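UPF0342 protein YheA (Bacillus subtilis, PDB 2OEE) is of unknown function but belongs to the UPF0342 family of all-helical proteins related to the competence regulators YlbF and YmcA. Local coordinates at residues R40-F45 / E81-L86. Numbering follows the deposited sequence.
Sequences RMFENF and EKISQL. With CA (calcium ion), chain C.
Leu86 lays its CD2 methyl over one face of the Phe42 ring, 3.7 Å from the centroid, a CH-pi contact shifted toward the rim at CZ. The pair sits between two helices of this all-alpha chain, 36-48 and 81-104, whose short segments here cross at -46° with axes 10.9 Å apart. That spacing is bridged by side chains alone, since no hydrogen bond passes between the segments. With its CG anti to the backbone N (chi1 -177°), Phe42 swings its ring along helix 36-48, toward the C-terminal end, to the level of Leu86. Ile83 meets the same ring obliquely through CG2, 4.0 Å from Phe42 CD1. Its other branch, ending in CD1, diverges from CG2 toward the N-terminal end of helix 36-48 and stops 3.9 Å from CB of Met41, a selenomethionine in this crystal. The two branches of Ile83 thus touch successive residues of helix 36-48. Val32 of helix 20-34 packs against both Phe42 and Leu86, so the contact forms part of a three-helix apolar core, and Tyr112 of the second subunit also packs on Leu86, which places this end of the contact at the subunit interface. With Phe42 cut back to an alanine, the Leu86 methyl would probably lose the aromatic face it rests on, and a gap would be likely to open between the helices. Helix 81-104 turns a polar side away from this core. There Lys82 NZ donates to Gln85 OE1, and Gln85 NE2 gives a nearly straight bond (166°) to the anti lone pair of Glu81 OE2. The Glu81 carboxylate grips a calcium ion with both oxygens, OE1 at 2.4 Å and OE2 at 2.5 Å, and three waters also bind the metal.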
loop_
_atom_site.group_PDB
_atom_site.type_symbol
_atom_site.label_atom_id
_atom_site.label_comp_id
_atom_site.label_asym_id
_atom_site.label_seq_id
_atom_site.Cartn_x
_atom_site.Cartn_y
_atom_site.Cartn_z
ATOM N N ARG A 40 8.717 0.530 -27.979
ATOM C CA ARG A 40 9.968 1.287 -27.798
ATOM C C ARG A 40 9.813 2.581 -26.994
ATOM O O ARG A 40 10.627 2.875 -26.119
ATOM C CB ARG A 40 10.669 1.579 -29.141
ATOM C CG ARG A 40 11.983 2.345 -28.980
ATOM C CD ARG A 40 12.635 2.741 -30.323
ATOM N NE ARG A 40 12.629 1.642 -31.280
ATOM C CZ ARG A 40 12.685 1.810 -32.598
ATOM N NH1 ARG A 40 12.733 3.026 -33.092
ATOM N NH2 ARG A 40 12.656 0.759 -33.402
HETATM N N MSE A 41 8.770 3.351 -27.283
HETATM C CA MSE A 41 8.509 4.584 -26.557
HETATM C C MSE A 41 8.166 4.304 -25.079
HETATM O O MSE A 41 8.664 4.988 -24.187
HETATM C CB MSE A 41 7.357 5.352 -27.227
HETATM C CG MSE A 41 7.695 5.844 -28.634
HETATM SE SE MSE A 41 6.075 6.427 -29.597
HETATM C CE MSE A 41 5.588 7.908 -28.475
ATOM N N PHE A 42 7.304 3.322 -24.850
ATOM C CA PHE A 42 6.864 2.977 -23.487
ATOM C C PHE A 42 8.057 2.436 -22.672
ATOM O O PHE A 42 8.246 2.801 -21.507
ATOM C CB PHE A 42 5.723 1.962 -23.535
ATOM C CG PHE A 42 5.145 1.601 -22.161
ATOM C CD1 PHE A 42 4.446 2.542 -21.414
ATOM C CD2 PHE A 42 5.283 0.313 -21.660
ATOM C CE1 PHE A 42 3.896 2.210 -20.151
ATOM C CE2 PHE A 42 4.730 -0.041 -20.403
ATOM C CZ PHE A 42 4.039 0.916 -19.655
ATOM N N GLU A 43 8.875 1.602 -23.306
ATOM C CA GLU A 43 10.077 1.061 -22.654
ATOM C C GLU A 43 11.112 2.128 -22.300
ATOM O O GLU A 43 11.655 2.111 -21.200
ATOM C CB GLU A 43 10.691 -0.075 -23.471
ATOM C CG GLU A 43 9.886 -1.355 -23.353
ATOM C CD GLU A 43 10.446 -2.499 -24.172
ATOM O OE1 GLU A 43 11.375 -2.275 -24.976
ATOM O OE2 GLU A 43 9.929 -3.623 -24.033
ATOM N N ASN A 44 11.370 3.065 -23.211
ATOM C CA ASN A 44 12.313 4.152 -22.941
ATOM C C ASN A 44 11.813 5.078 -21.819
ATOM O O ASN A 44 12.604 5.603 -21.024
ATOM C CB ASN A 44 12.616 4.939 -24.226
ATOM C CG ASN A 44 13.408 6.217 -23.966
ATOM O OD1 ASN A 44 12.897 7.321 -24.164
ATOM N ND2 ASN A 44 14.658 6.072 -23.530
ATOM N N PHE A 45 10.507 5.253 -21.753
ATOM C CA PHE A 45 9.825 5.918 -20.664
ATOM C C PHE A 45 9.998 5.201 -19.313
ATOM O O PHE A 45 10.336 5.797 -18.356
ATOM C CB PHE A 45 8.334 6.007 -20.972
ATOM C CG PHE A 45 7.503 6.487 -19.844
ATOM C CD1 PHE A 45 7.568 7.793 -19.429
ATOM C CD2 PHE A 45 6.639 5.664 -19.219
ATOM C CE1 PHE A 45 6.819 8.225 -18.422
ATOM C CE2 PHE A 45 5.866 6.122 -18.188
ATOM C CZ PHE A 45 5.956 7.381 -17.798
ATOM N N GLU A 81 -1.847 8.155 -28.190
ATOM C CA GLU A 81 -3.151 7.834 -27.585
ATOM C C GLU A 81 -3.170 6.474 -26.860
ATOM O O GLU A 81 -3.574 6.403 -25.698
ATOM C CB GLU A 81 -4.282 7.949 -28.621
ATOM C CG GLU A 81 -5.701 7.615 -28.069
ATOM C CD GLU A 81 -6.139 8.499 -26.897
ATOM O OE1 GLU A 81 -5.833 9.724 -26.855
ATOM O OE2 GLU A 81 -6.803 7.970 -25.981
ATOM N N LYS A 82 -2.721 5.413 -27.531
ATOM C CA LYS A 82 -2.802 4.066 -26.967
ATOM C C LYS A 82 -1.912 3.932 -25.729
ATOM O O LYS A 82 -2.320 3.334 -24.727
ATOM C CB LYS A 82 -2.364 3.028 -27.989
ATOM C CG LYS A 82 -3.221 1.771 -28.181
ATOM C CD LYS A 82 -4.467 1.604 -27.272
ATOM C CE LYS A 82 -5.673 2.001 -28.146
ATOM N NZ LYS A 82 -7.048 1.601 -27.701
ATOM N N ILE A 83 -0.684 4.431 -25.797
ATOM C CA ILE A 83 0.191 4.404 -24.612
ATOM C C ILE A 83 -0.437 5.190 -23.452
ATOM O O ILE A 83 -0.318 4.791 -22.285
ATOM C CB ILE A 83 1.600 4.951 -24.912
ATOM C CG1 ILE A 83 2.336 4.018 -25.893
ATOM C CG2 ILE A 83 2.423 5.136 -23.612
ATOM C CD1 ILE A 83 3.635 4.637 -26.445
ATOM N N SER A 84 -1.103 6.297 -23.774
ATOM C CA SER A 84 -1.744 7.120 -22.739
ATOM C C SER A 84 -2.848 6.339 -22.053
ATOM O O SER A 84 -3.023 6.483 -20.853
ATOM C CB SER A 84 -2.355 8.402 -23.324
ATOM O OG SER A 84 -1.314 9.263 -23.749
ATOM N N GLN A 85 -3.577 5.544 -22.836
ATOM C CA GLN A 85 -4.643 4.650 -22.320
ATOM C C GLN A 85 -4.092 3.594 -21.362
ATOM O O GLN A 85 -4.686 3.325 -20.316
ATOM C CB GLN A 85 -5.408 3.986 -23.467
ATOM C CG GLN A 85 -6.301 4.967 -24.261
ATOM C CD GLN A 85 -7.107 4.321 -25.367
ATOM O OE1 GLN A 85 -7.239 3.094 -25.450
ATOM N NE2 GLN A 85 -7.636 5.153 -26.259
ATOM N N LEU A 86 -2.962 2.991 -21.737
ATOM C CA LEU A 86 -2.240 2.086 -20.841
ATOM C C LEU A 86 -1.796 2.788 -19.536
ATOM O O LEU A 86 -2.007 2.250 -18.439
ATOM C CB LEU A 86 -1.040 1.435 -21.574
ATOM C CG LEU A 86 -0.036 0.646 -20.711
ATOM C CD1 LEU A 86 -0.738 -0.527 -19.958
ATOM C CD2 LEU A 86 1.129 0.152 -21.573
HETATM CA CA CA C . -6.647 10.085 -24.615
HETATM O O HOH W 1 -5.557 8.376 -23.152
HETATM O O HOH W 2 -4.618 11.274 -24.620
HETATM O O HOH W 3 -7.357 10.779 -22.507
#